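Local coordinates for arylmalonate decarboxylase (Bordetella bronchiseptica, PDB 3IXL), which catalyses the decarboxylation of 2-aryl-2-methylmalonates to 2-arylpropionates with release of carbon dioxide, at residues A[27-33]-A[216-220]; A[213-217]-A[235-239]; A[168-172]-A[199-204]; A[22-27]-A[192-196]. The protein carries 2 engineered substitutions. One frame throughout, in Å; residues are numbered along the deposited sequence.

Contact 1: residues A[27-33]-A[216-220]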
loop_
_atom_site.group_PDB
_atom_site.type_symbol
_atom_site.label_atom_id
_atom_site.label_comp_id
_atom_site.label_asym_id
_atom_site.label_seq_id
_atom_site.Cartn_x
_atom_site.Cartn_y
_atom_site.Cartn_z
ATOM N N LEU A 27 7.433 12.174 1.944
ATOM C CA LEU A 27 6.875 11.908 3.269
ATOM C C LEU A 27 7.912 11.965 4.380
ATOM O O LEU A 27 7.681 12.563 5.434
ATOM C CB LEU A 27 6.212 10.530 3.299
ATOM C CG LEU A 27 4.946 10.349 2.468
ATOM C CD1 LEU A 27 4.609 8.869 2.369
ATOM C CD2 LEU A 27 3.809 11.120 3.094
ATOM N N TYR A 28 9.042 11.304 4.138
ATOM C CA TYR A 28 10.076 11.106 5.141
ATOM C C TYR A 28 11.436 11.441 4.542
ATOM O O TYR A 28 12.273 10.552 4.378
ATOM C CB TYR A 28 10.055 9.650 5.628
ATOM C CG TYR A 28 8.767 9.231 6.312
ATOM C CD1 TYR A 28 7.821 8.466 5.639
ATOM C CD2 TYR A 28 8.515 9.577 7.643
ATOM C CE1 TYR A 28 6.642 8.063 6.261
ATOM C CE2 TYR A 28 7.343 9.185 8.281
ATOM C CZ TYR A 28 6.414 8.416 7.586
ATOM O OH TYR A 28 5.236 8.018 8.187
ATOM N N PRO A 29 11.674 12.733 4.227
ATOM C CA PRO A 29 12.890 13.110 3.506
ATOM C C PRO A 29 14.175 12.797 4.255
ATOM O O PRO A 29 15.220 12.647 3.619
ATOM C CB PRO A 29 12.760 14.629 3.335
ATOM C CG PRO A 29 11.721 15.054 4.286
ATOM C CD PRO A 29 10.804 13.895 4.494
ATOM N N ASP A 30 14.101 12.682 5.576
ATOM C CA ASP A 30 15.312 12.431 6.366
ATOM C C ASP A 30 15.484 10.981 6.821
ATOM O O ASP A 30 16.341 10.680 7.650
ATOM C CB ASP A 30 15.408 13.434 7.510
ATOM C CG ASP A 30 15.518 14.878 7.007
ATOM O OD1 ASP A 30 15.954 15.095 5.846
ATOM O OD2 ASP A 30 15.170 15.793 7.775
ATOM N N LEU A 31 14.686 10.078 6.251
ATOM C CA LEU A 31 14.838 8.649 6.516
ATOM C C LEU A 31 15.437 7.923 5.314
ATOM O O LEU A 31 15.090 8.237 4.177
ATOM C CB LEU A 31 13.497 8.015 6.889
ATOM C CG LEU A 31 12.816 8.490 8.168
ATOM C CD1 LEU A 31 11.642 7.566 8.452
ATOM C CD2 LEU A 31 13.758 8.521 9.364
ATOM N N PRO A 32 16.359 6.972 5.562
ATOM C CA PRO A 32 16.930 6.160 4.483
ATOM C C PRO A 32 16.069 4.946 4.133
ATOM O O PRO A 32 15.668 4.167 5.012
ATOM C CB PRO A 32 18.269 5.708 5.062
ATOM C CG PRO A 32 18.010 5.614 6.550
ATOM C CD PRO A 32 16.966 6.659 6.872
ATOM N N PHE A 33 15.798 4.795 2.849
ATOM C CA PHE A 33 15.082 3.636 2.332
ATOM C C PHE A 33 15.937 2.941 1.297
ATOM O O PHE A 33 16.612 3.606 0.515
ATOM C CB PHE A 33 13.762 4.065 1.683
ATOM C CG PHE A 33 12.803 4.702 2.638
ATOM C CD1 PHE A 33 12.757 6.092 2.772
ATOM C CD2 PHE A 33 11.941 3.932 3.414
ATOM C CE1 PHE A 33 11.882 6.698 3.666
ATOM C CE2 PHE A 33 11.058 4.536 4.314
ATOM C CZ PHE A 33 11.033 5.914 4.447
ATOM N N PHE A 216 4.585 3.311 3.497
ATOM C CA PHE A 216 5.642 4.057 4.177
ATOM C C PHE A 216 5.341 4.271 5.647
ATOM O O PHE A 216 6.188 4.034 6.493
ATOM C CB PHE A 216 5.900 5.400 3.482
ATOM C CG PHE A 216 6.747 5.275 2.255
ATOM C CD1 PHE A 216 6.168 5.100 1.008
ATOM C CD2 PHE A 216 8.137 5.280 2.361
ATOM C CE1 PHE A 216 6.956 4.944 -0.129
ATOM C CE2 PHE A 216 8.941 5.128 1.234
ATOM C CZ PHE A 216 8.357 4.955 -0.008
ATOM N N TRP A 217 4.122 4.711 5.937
ATOM C CA TRP A 217 3.699 4.968 7.308
ATOM C C TRP A 217 3.880 3.710 8.159
ATOM O O TRP A 217 4.384 3.754 9.283
ATOM C CB TRP A 217 2.229 5.404 7.281
ATOM C CG TRP A 217 1.589 5.514 8.630
ATOM C CD1 TRP A 217 1.648 6.577 9.480
ATOM C CD2 TRP A 217 0.765 4.531 9.264
ATOM N NE1 TRP A 217 0.923 6.306 10.624
ATOM C CE2 TRP A 217 0.374 5.054 10.512
ATOM C CE3 TRP A 217 0.331 3.250 8.900
ATOM C CZ2 TRP A 217 -0.433 4.335 11.404
ATOM C CZ3 TRP A 217 -0.469 2.539 9.786
ATOM C CH2 TRP A 217 -0.841 3.084 11.020
ATOM N N ASP A 218 3.474 2.579 7.602
ATOM C CA ASP A 218 3.484 1.308 8.308
ATOM C C ASP A 218 4.900 0.775 8.502
ATOM O O ASP A 218 5.210 0.208 9.556
ATOM C CB ASP A 218 2.626 0.320 7.513
ATOM C CG ASP A 218 2.653 -1.076 8.074
ATOM O OD1 ASP A 218 3.230 -1.970 7.403
ATOM O OD2 ASP A 218 2.052 -1.283 9.154
ATOM N N ALA A 219 5.759 0.954 7.495
ATOM C CA ALA A 219 7.160 0.551 7.618
ATOM C C ALA A 219 7.875 1.387 8.674
ATOM O O ALA A 219 8.654 0.864 9.477
ATOM C CB ALA A 219 7.863 0.678 6.279
ATOM N N VAL A 220 7.587 2.687 8.689
ATOM C CA VAL A 220 8.184 3.584 9.678
ATOM C C VAL A 220 7.669 3.247 11.075
ATOM O O VAL A 220 8.423 3.281 12.056
ATOM C CB VAL A 220 7.944 5.063 9.305
ATOM C CG1 VAL A 220 8.365 5.991 10.421
ATOM C CG2 VAL A 220 8.692 5.399 8.025
#

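Contact 2: residues A[213-217]-A[235-239]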
loop_
_atom_site.group_PDB
_atom_site.type_symbol
_atom_site.label_atom_id
_atom_site.label_comp_id
_atom_site.label_asym_id
_atom_site.label_seq_id
_atom_site.Cartn_x
_atom_site.Cartn_y
_atom_site.Cartn_z
ATOM N N PRO A 213 1.565 5.598 0.321
ATOM C CA PRO A 213 1.803 6.332 1.561
ATOM C C PRO A 213 1.569 5.477 2.815
ATOM O O PRO A 213 2.367 5.539 3.751
ATOM C CB PRO A 213 0.817 7.505 1.464
ATOM C CG PRO A 213 0.636 7.684 -0.023
ATOM C CD PRO A 213 0.587 6.290 -0.544
ATOM N N ALA A 214 0.515 4.661 2.835
ATOM C CA ALA A 214 0.285 3.784 3.992
ATOM C C ALA A 214 1.439 2.800 4.166
ATOM O O ALA A 214 1.839 2.519 5.291
ATOM C CB ALA A 214 -1.036 3.034 3.860
ATOM N N GLY A 215 1.983 2.294 3.055
ATOM C CA GLY A 215 3.140 1.395 3.127
ATOM C C GLY A 215 4.314 2.052 3.836
ATOM O O GLY A 215 4.969 1.433 4.683
ATOM N N PHE A 216 4.585 3.311 3.497
ATOM C CA PHE A 216 5.642 4.057 4.177
ATOM C C PHE A 216 5.341 4.271 5.647
ATOM O O PHE A 216 6.188 4.034 6.493
ATOM C CB PHE A 216 5.900 5.400 3.482
ATOM C CG PHE A 216 6.747 5.275 2.255
ATOM C CD1 PHE A 216 6.168 5.100 1.008
ATOM C CD2 PHE A 216 8.137 5.280 2.361
ATOM C CE1 PHE A 216 6.956 4.944 -0.129
ATOM C CE2 PHE A 216 8.941 5.128 1.234
ATOM C CZ PHE A 216 8.357 4.955 -0.008
ATOM N N TRP A 217 4.122 4.711 5.937
ATOM C CA TRP A 217 3.699 4.968 7.308
ATOM C C TRP A 217 3.880 3.710 8.159
ATOM O O TRP A 217 4.384 3.754 9.283
ATOM C CB TRP A 217 2.229 5.404 7.281
ATOM C CG TRP A 217 1.589 5.514 8.630
ATOM C CD1 TRP A 217 1.648 6.577 9.480
ATOM C CD2 TRP A 217 0.765 4.531 9.264
ATOM N NE1 TRP A 217 0.923 6.306 10.624
ATOM C CE2 TRP A 217 0.374 5.054 10.512
ATOM C CE3 TRP A 217 0.331 3.250 8.900
ATOM C CZ2 TRP A 217 -0.433 4.335 11.404
ATOM C CZ3 TRP A 217 -0.469 2.539 9.786
ATOM C CH2 TRP A 217 -0.841 3.084 11.020
ATOM N N ARG A 235 -4.772 12.661 6.989
ATOM C CA ARG A 235 -5.006 12.358 8.394
ATOM C C ARG A 235 -4.194 11.178 8.932
ATOM O O ARG A 235 -3.837 11.154 10.109
ATOM C CB ARG A 235 -6.498 12.147 8.626
ATOM C CG ARG A 235 -7.273 13.472 8.575
ATOM C CD ARG A 235 -8.767 13.295 8.530
ATOM N NE ARG A 235 -9.272 12.499 9.639
ATOM C CZ ARG A 235 -10.541 12.127 9.757
ATOM N NH1 ARG A 235 -11.430 12.504 8.843
ATOM N NH2 ARG A 235 -10.923 11.388 10.786
ATOM N N LEU A 236 -3.900 10.196 8.082
ATOM C CA LEU A 236 -3.108 9.054 8.538
ATOM C C LEU A 236 -1.811 9.544 9.181
ATOM O O LEU A 236 -1.410 9.086 10.264
ATOM C CB LEU A 236 -2.789 8.104 7.377
ATOM C CG LEU A 236 -1.995 6.865 7.800
ATOM C CD1 LEU A 236 -2.750 5.990 8.786
ATOM C CD2 LEU A 236 -1.583 6.050 6.573
ATOM N N PHE A 237 -1.166 10.493 8.514
ATOM C CA PHE A 237 0.104 11.016 8.979
ATOM C C PHE A 237 -0.062 12.087 10.031
ATOM O O PHE A 237 0.660 12.094 11.034
ATOM C CB PHE A 237 0.898 11.583 7.805
ATOM C CG PHE A 237 1.240 10.557 6.783
ATOM C CD1 PHE A 237 0.455 10.392 5.648
ATOM C CD2 PHE A 237 2.321 9.708 6.979
ATOM C CE1 PHE A 237 0.766 9.408 4.705
ATOM C CE2 PHE A 237 2.639 8.723 6.041
ATOM C CZ PHE A 237 1.867 8.570 4.911
ATOM N N ASP A 238 -0.996 13.001 9.796
ATOM C CA ASP A 238 -1.055 14.196 10.623
ATOM C C ASP A 238 -1.717 13.970 11.975
ATOM O O ASP A 238 -1.539 14.779 12.892
ATOM C CB ASP A 238 -1.657 15.363 9.843
ATOM C CG ASP A 238 -0.735 15.848 8.726
ATOM O OD1 ASP A 238 0.434 15.375 8.643
ATOM O OD2 ASP A 238 -1.184 16.686 7.914
ATOM N N GLU A 239 -2.434 12.861 12.122
ATOM C CA GLU A 239 -3.079 12.564 13.405
ATOM C C GLU A 239 -2.164 11.824 14.385
ATOM O O GLU A 239 -2.525 10.794 14.962
ATOM C CB GLU A 239 -4.429 11.888 13.194
ATOM C CG GLU A 239 -5.429 12.849 12.574
ATOM C CD GLU A 239 -6.825 12.281 12.435
ATOM O OE1 GLU A 239 -7.065 11.109 12.793
ATOM O OE2 GLU A 239 -7.704 13.024 11.955
HETATM O O HOH W 1 0.799 9.031 12.090
#

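Contact 3: residues A[168-172]-A[199-204]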
loop_
_atom_site.group_PDB
_atom_site.type_symbol
_atom_site.label_atom_id
_atom_site.label_comp_id
_atom_site.label_asym_id
_atom_site.label_seq_id
_atom_site.Cartn_x
_atom_site.Cartn_y
_atom_site.Cartn_z
ATOM N N VAL A 168 -8.431 12.167 -7.591
ATOM C CA VAL A 168 -9.402 12.844 -6.734
ATOM C C VAL A 168 -10.826 12.479 -7.173
ATOM O O VAL A 168 -11.684 12.149 -6.356
ATOM C CB VAL A 168 -9.222 14.392 -6.750
ATOM C CG1 VAL A 168 -10.407 15.099 -6.064
ATOM C CG2 VAL A 168 -7.897 14.785 -6.094
ATOM N N ASP A 169 -11.065 12.556 -8.477
ATOM C CA ASP A 169 -12.377 12.235 -9.023
ATOM C C ASP A 169 -12.767 10.772 -8.780
ATOM O O ASP A 169 -13.926 10.476 -8.477
ATOM C CB ASP A 169 -12.405 12.542 -10.514
ATOM C CG ASP A 169 -13.689 12.114 -11.157
ATOM O OD1 ASP A 169 -14.715 12.781 -10.906
ATOM O OD2 ASP A 169 -13.666 11.105 -11.894
ATOM N N LEU A 170 -11.806 9.858 -8.918
ATOM C CA LEU A 170 -12.061 8.442 -8.648
ATOM C C LEU A 170 -12.535 8.213 -7.210
ATOM O O LEU A 170 -13.486 7.469 -6.965
ATOM C CB LEU A 170 -10.789 7.644 -8.906
ATOM C CG LEU A 170 -10.894 6.120 -8.820
ATOM C CD1 LEU A 170 -11.705 5.551 -9.987
ATOM C CD2 LEU A 170 -9.489 5.511 -8.790
ATOM N N CYS A 171 -11.857 8.847 -6.259
ATOM C CA CYS A 171 -12.244 8.747 -4.851
ATOM C C CYS A 171 -13.623 9.331 -4.586
ATOM O O CYS A 171 -14.424 8.720 -3.873
ATOM C CB CYS A 171 -11.222 9.457 -3.977
ATOM S SG CYS A 171 -9.623 8.621 -3.866
ATOM N N VAL A 172 -13.883 10.505 -5.158
ATOM C CA VAL A 172 -15.175 11.161 -4.962
ATOM C C VAL A 172 -16.301 10.301 -5.548
ATOM O O VAL A 172 -17.326 10.094 -4.887
ATOM C CB VAL A 172 -15.185 12.591 -5.545
ATOM C CG1 VAL A 172 -16.595 13.187 -5.476
ATOM C CG2 VAL A 172 -14.205 13.486 -4.804
ATOM N N GLU A 199 -6.780 16.666 -0.812
ATOM C CA GLU A 199 -7.895 17.277 -1.536
ATOM C C GLU A 199 -9.177 16.469 -1.334
ATOM O O GLU A 199 -10.247 17.029 -1.081
ATOM C CB GLU A 199 -7.541 17.405 -3.017
ATOM C CG GLU A 199 -8.642 17.965 -3.930
ATOM C CD GLU A 199 -9.090 19.380 -3.603
ATOM O OE1 GLU A 199 -10.104 19.798 -4.195
ATOM O OE2 GLU A 199 -8.457 20.070 -2.775
ATOM N N VAL A 200 -9.080 15.146 -1.417
ATOM C CA VAL A 200 -10.240 14.299 -1.160
ATOM C C VAL A 200 -10.737 14.457 0.273
ATOM O O VAL A 200 -11.943 14.598 0.499
ATOM C CB VAL A 200 -9.942 12.807 -1.439
ATOM C CG1 VAL A 200 -11.125 11.938 -1.073
ATOM C CG2 VAL A 200 -9.590 12.589 -2.903
ATOM N N GLU A 201 -9.816 14.438 1.236
ATOM C CA GLU A 201 -10.193 14.589 2.647
ATOM C C GLU A 201 -10.860 15.942 2.919
ATOM O O GLU A 201 -11.840 16.009 3.671
ATOM C CB GLU A 201 -8.983 14.362 3.564
ATOM C CG GLU A 201 -8.520 12.895 3.563
ATOM C CD GLU A 201 -7.418 12.582 4.559
ATOM O OE1 GLU A 201 -6.761 13.518 5.066
ATOM O OE2 GLU A 201 -7.205 11.375 4.812
ATOM N N ARG A 202 -10.335 17.001 2.293
ATOM C CA ARG A 202 -10.905 18.351 2.398
ATOM C C ARG A 202 -12.340 18.375 1.870
ATOM O O ARG A 202 -13.252 18.903 2.522
ATOM C CB ARG A 202 -10.049 19.340 1.597
ATOM C CG ARG A 202 -10.525 20.798 1.657
ATOM C CD ARG A 202 -9.839 21.656 0.575
ATOM N NE ARG A 202 -10.299 21.385 -0.788
ATOM C CZ ARG A 202 -11.407 21.885 -1.327
ATOM N NH1 ARG A 202 -12.195 22.680 -0.616
ATOM N NH2 ARG A 202 -11.730 21.582 -2.576
ATOM N N ARG A 203 -12.534 17.821 0.683
ATOM C CA ARG A 203 -13.837 17.892 0.019
ATOM C C ARG A 203 -14.903 17.019 0.658
ATOM O O ARG A 203 -16.074 17.410 0.713
ATOM C CB ARG A 203 -13.701 17.543 -1.459
ATOM C CG ARG A 203 -13.015 18.619 -2.283
ATOM C CD ARG A 203 -12.965 18.245 -3.751
ATOM N NE ARG A 203 -14.280 17.874 -4.275
ATOM C CZ ARG A 203 -14.498 17.419 -5.507
ATOM N NH1 ARG A 203 -13.489 17.276 -6.361
ATOM N NH2 ARG A 203 -15.731 17.103 -5.887
ATOM N N LEU A 204 -14.514 15.842 1.144
ATOM C CA LEU A 204 -15.488 14.875 1.627
ATOM C C LEU A 204 -15.622 14.789 3.136
ATOM O O LEU A 204 -16.653 14.334 3.636
ATOM C CB LEU A 204 -15.198 13.487 1.047
ATOM C CG LEU A 204 -15.142 13.386 -0.477
ATOM C CD1 LEU A 204 -14.857 11.962 -0.909
ATOM C CD2 LEU A 204 -16.448 13.885 -1.100
#

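Contact 4: residues A[22-27]-A[192-196]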
loop_
_atom_site.group_PDB
_atom_site.type_symbol
_atom_site.label_atom_id
_atom_site.label_comp_id
_atom_site.label_asym_id
_atom_site.label_seq_id
_atom_site.Cartn_x
_atom_site.Cartn_y
_atom_site.Cartn_z
ATOM N N ALA A 22 8.603 6.753 -5.032
ATOM C CA ALA A 22 8.853 8.195 -4.998
ATOM C C ALA A 22 8.275 8.910 -3.776
ATOM O O ALA A 22 8.756 9.978 -3.385
ATOM C CB ALA A 22 8.350 8.842 -6.282
ATOM N N ASP A 23 7.251 8.329 -3.162
ATOM C CA ASP A 23 6.618 8.988 -2.029
ATOM C C ASP A 23 7.536 9.151 -0.819
ATOM O O ASP A 23 7.331 10.054 -0.005
ATOM C CB ASP A 23 5.352 8.244 -1.616
ATOM C CG ASP A 23 4.229 8.377 -2.633
ATOM O OD1 ASP A 23 4.355 9.133 -3.629
ATOM O OD2 ASP A 23 3.212 7.695 -2.430
ATOM N N GLY A 24 8.540 8.280 -0.693
ATOM C CA GLY A 24 9.403 8.278 0.500
ATOM C C GLY A 24 10.169 9.574 0.694
ATOM O O GLY A 24 10.296 10.065 1.822
ATOM N N ALA A 25 10.670 10.118 -0.411
ATOM C CA ALA A 25 11.453 11.358 -0.395
ATOM C C ALA A 25 10.624 12.570 0.021
ATOM O O ALA A 25 11.169 13.564 0.497
ATOM C CB ALA A 25 12.088 11.595 -1.748
ATOM N N ARG A 26 9.308 12.477 -0.161
ATOM C CA ARG A 26 8.393 13.551 0.187
ATOM C C ARG A 26 7.847 13.387 1.606
ATOM O O ARG A 26 7.847 14.325 2.397
ATOM C CB ARG A 26 7.271 13.598 -0.849
ATOM C CG ARG A 26 7.767 14.040 -2.236
ATOM C CD ARG A 26 6.735 13.829 -3.339
ATOM N NE ARG A 26 5.628 14.774 -3.236
ATOM C CZ ARG A 26 4.501 14.699 -3.943
ATOM N NH1 ARG A 26 4.308 13.702 -4.804
ATOM N NH2 ARG A 26 3.558 15.618 -3.774
ATOM N N LEU A 27 7.433 12.174 1.944
ATOM C CA LEU A 27 6.875 11.908 3.269
ATOM C C LEU A 27 7.912 11.965 4.380
ATOM O O LEU A 27 7.681 12.563 5.434
ATOM C CB LEU A 27 6.212 10.530 3.299
ATOM C CG LEU A 27 4.946 10.349 2.468
ATOM C CD1 LEU A 27 4.609 8.869 2.369
ATOM C CD2 LEU A 27 3.809 11.120 3.094
ATOM N N LEU A 192 0.525 7.669 -7.940
ATOM C CA LEU A 192 1.132 8.820 -7.279
ATOM C C LEU A 192 0.009 9.664 -6.701
ATOM O O LEU A 192 -0.618 10.465 -7.391
ATOM C CB LEU A 192 2.024 9.606 -8.253
ATOM C CG LEU A 192 3.253 8.819 -8.720
ATOM C CD1 LEU A 192 3.882 9.434 -9.966
ATOM C CD2 LEU A 192 4.286 8.684 -7.600
ATOM N N THR A 193 -0.237 9.457 -5.414
ATOM C CA THR A 193 -1.463 9.903 -4.764
ATOM C C THR A 193 -1.290 11.027 -3.749
ATOM O O THR A 193 -2.279 11.473 -3.170
ATOM C CB THR A 193 -2.128 8.738 -3.999
ATOM O OG1 THR A 193 -1.283 8.324 -2.914
ATOM C CG2 THR A 193 -2.384 7.551 -4.930
ATOM N N LEU A 194 -0.054 11.468 -3.508
ATOM C CA LEU A 194 0.180 12.381 -2.383
ATOM C C LEU A 194 -0.569 13.710 -2.462
ATOM O O LEU A 194 -0.974 14.247 -1.431
ATOM C CB LEU A 194 1.681 12.611 -2.148
ATOM C CG LEU A 194 2.459 11.453 -1.508
ATOM C CD1 LEU A 194 3.923 11.817 -1.408
ATOM C CD2 LEU A 194 1.919 11.098 -0.142
ATOM N N ASP A 195 -0.747 14.249 -3.665
ATOM C CA ASP A 195 -1.484 15.509 -3.809
ATOM C C ASP A 195 -2.995 15.282 -3.826
ATOM O O ASP A 195 -3.768 16.190 -3.508
ATOM C CB ASP A 195 -1.036 16.259 -5.063
ATOM C CG ASP A 195 0.370 16.824 -4.943
ATOM O OD1 ASP A 195 0.831 17.080 -3.814
ATOM O OD2 ASP A 195 1.008 17.026 -5.991
ATOM N N ALA A 196 -3.414 14.063 -4.160
ATOM C CA ALA A 196 -4.843 13.731 -4.189
ATOM C C ALA A 196 -5.446 13.601 -2.801
ATOM O O ALA A 196 -6.571 14.058 -2.556
ATOM C CB ALA A 196 -5.086 12.455 -4.994
HETATM O O HOH W 2 1.104 7.480 -3.861
HETATM O O HOH W 3 2.445 10.722 -4.888
HETATM O O HOH W 4 1.673 13.782 -6.242
#

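Contact 1: residues A[27-33]-A[216-220]
Tyr-28 and Phe-33 from one side, Phe-216 and Val-220 from the other, interlock in a largely aromatic cluster beside the first parallel sheet of this two-domain α/β fold of the Asp/Glu racemase clan. Helix 211-222 follows the last strand of the second sheet, yet Phe-216 and Val-220 reach back to strand 8-13 of the first, touching Met-11 and Ile-9. Segment 27-33 leads out of helix 23-27 through a type I turn, Tyr-28 to Leu-31, into edge strand 33-37, so that the side chains of Tyr-28, Leu-31 and Phe-33 are all delivered to one helix. Phe-216 and Val-220, one turn apart, divide the work. Phe-216 sends its ring edge onto the face of Phe-33 in a T-shaped stack, with centroids 5.0 Å apart and planes at 82°; Phe-216 CD2 is 3.6 Å from Phe-33 CE2, and Phe-216 CE2 stands over the ring centre. Its CB, meanwhile, lies at the edge of the Tyr-28 ring, 3.9 Å from CE1, and Leu-27 CD1 sits equally close to that same CB. The two branches of Val-220 have different tasks. With CG1 anti to the backbone N (chi1 171°), CG2 falls over the centre of the Tyr-28 ring, a CH-pi contact 3.8 Å from the centroid and only 10° off the ring normal. Leu-31 CD1 also rests against this methyl, while CG1 leans toward Tyr-28 CE2. Beyond the ring, the phenol tip runs alongside the residue after Phe-216: Tyr-28 OH lies 3.5 Å from Trp-217 CA.

Contact 2: residues A[213-217]-A[235-239]
One face of the Trp-217 indole is covered by Leu-236, while an edge of the indole turns toward the face of the Phe-237 ring: a one-turn C-terminal helix, 235-238, is fitted by aromatic packing against helix 211-222, the last long helix of the two-domain α/β fold. Leu-236 CD1 stands over the six-membered ring, a CH-pi contact 3.7 Å from its centroid and 13° off the normal, and CD2 lies nearer the five-membered ring, 3.8 Å from Trp-217 CG. The two methyls therefore spread along the indole, and CD2 also meets Ala-214. The aromatic pair is an offset edge-to-face one, the Trp-217 five-membered ring and the Phe-237 ring having planes at 89°. The indole reaches the C-terminal helix because its CG is anti to the backbone N, chi1 172°. Phe-237 is inserted edge first near the start of the facing segment: Pro-213 CB lies in its ring plane, 3.8 Å from CZ, and the carbonyl oxygen Pro-213 O approaches the same CZ at 3.3 Å while taking its helical bond from Trp-217 N. Leu-27 and Tyr-28 also touch Phe-237, tying this helix to the first domain. The indole N-H is served by a water lying in the ring plane: Trp-217 NE1 donates to it at 3.1 Å, and the water in turn donates to two carbonyls of the last helical turn, Leu-236 O at 2.9 Å and Phe-237 O at 3.2 Å.

Contact 3: residues A[168-172]-A[199-204]
Val-168 and Val-200 meet where the two helices come nearest, and purely apolar contacts hold the inner part of their interface. Val-200 CG2 lies against Val-168 CA at 3.8 Å and against Cys-171 CB at 3.7 Å, so one methyl fills the space between two residues of the facing helix. One turn on, Leu-204 CD1 approaches Val-172 CA at 4.1 Å, repeating the theme with looser spacing. These pairs belong to neighbouring helices on one side of the second parallel sheet of the α/β fold: helix 164-176 leads into strand 183-187 and helix 196-204 follows it, and Cys-171, Val-200 and Leu-204 all touch Ile-184 of that strand. The segment axes run in the same general sense, crossing at -40° with a closest approach of 9.9 Å. A second kind of contact lies farther from the sheet, where charged side chains lend their carbon and flat surfaces to the valines. Arg-203, bent at chi3 (52°), lays a guanidinium face over Val-172, whose CG2 is 4.0 Å from CZ and above the centre of the group. Val-168 CG1 approaches Arg-203 NH1 obliquely, and Val-168 CG2 meets Glu-199 CG. The third kind is ionic and stays within helix 196-204. Arg-202 grips the Glu-199 carboxylate side-on, NH2 giving an almost straight bond to OE1 (2.9 Å, 177°) and NE another to OE2 (3.0 Å).

Contact 4: residues A[22-27]-A[192-196]
Asp-23 OD2 takes a 2.6 Å hydrogen bond from a water that accepts from Thr-193 N, and it also has a weak bond with Ser-212 OG. The other carboxylate oxygen repeats the bridge through a second water, 2.8 Å from Asp-23 OD1 and in turn accepting from Leu-194 N. One aspartate thus reads two successive amides of a loop without touching either directly. Leu-194 is wedged beneath this polar layer: its CD1 is 3.5 Å from Asp-23 OD1 and also lies over one guanidinium face of Arg-26, offset toward the rim, while CD2 meets Leu-27 CD2 at 3.7 Å. On the outer side, where Asp-195 is exposed, Arg-26 NH2 makes a salt bridge with Asp-195 OD1, 3.1 Å long but weak as a hydrogen bond (121°), the two charged planes being 67° apart. A third water accepts from Arg-26 NH1 and donates weakly to Asp-195 OD2. Segment 192-196 follows strand 183-187 and the pocket residues Ser-188 (engineered), Gly-189 and Gly-190; segment 22-27 comes after strand 8-13 and Pro-14. Their meeting, with the Leu-192 side chain about 9 Å from the bound 2-phenylacetic acid, is consistent with the apposition of loops from two α/β domains around the active-site cleft, as in the Asp/Glu racemase clan.

How the contacts relate
Contacts 1 and 2 share Phe-216 and Trp-217 on helix 211-222, and contact 4 joins them through Leu-27 and through Phe-216 packing on Gly-24. Contact 2 is the buried one, where aromatic and leucine surfaces dominate and one water serves an indole; contact 1 is also mainly aromatic, but more exposed at its turn. Contact 4 mixes a leucine wedge with waters and a salt bridge among exposed side chains. Contact 3 lies farther out on the second domain, its centre about 24 Å from that of contact 1, with aliphatic helix packing edged by charges; it touches contact 4 through Val-168 and Ala-196, and Glu-201 OE1, 2.9 Å from Arg-235 N, probably hydrogen-bonds it to contact 2.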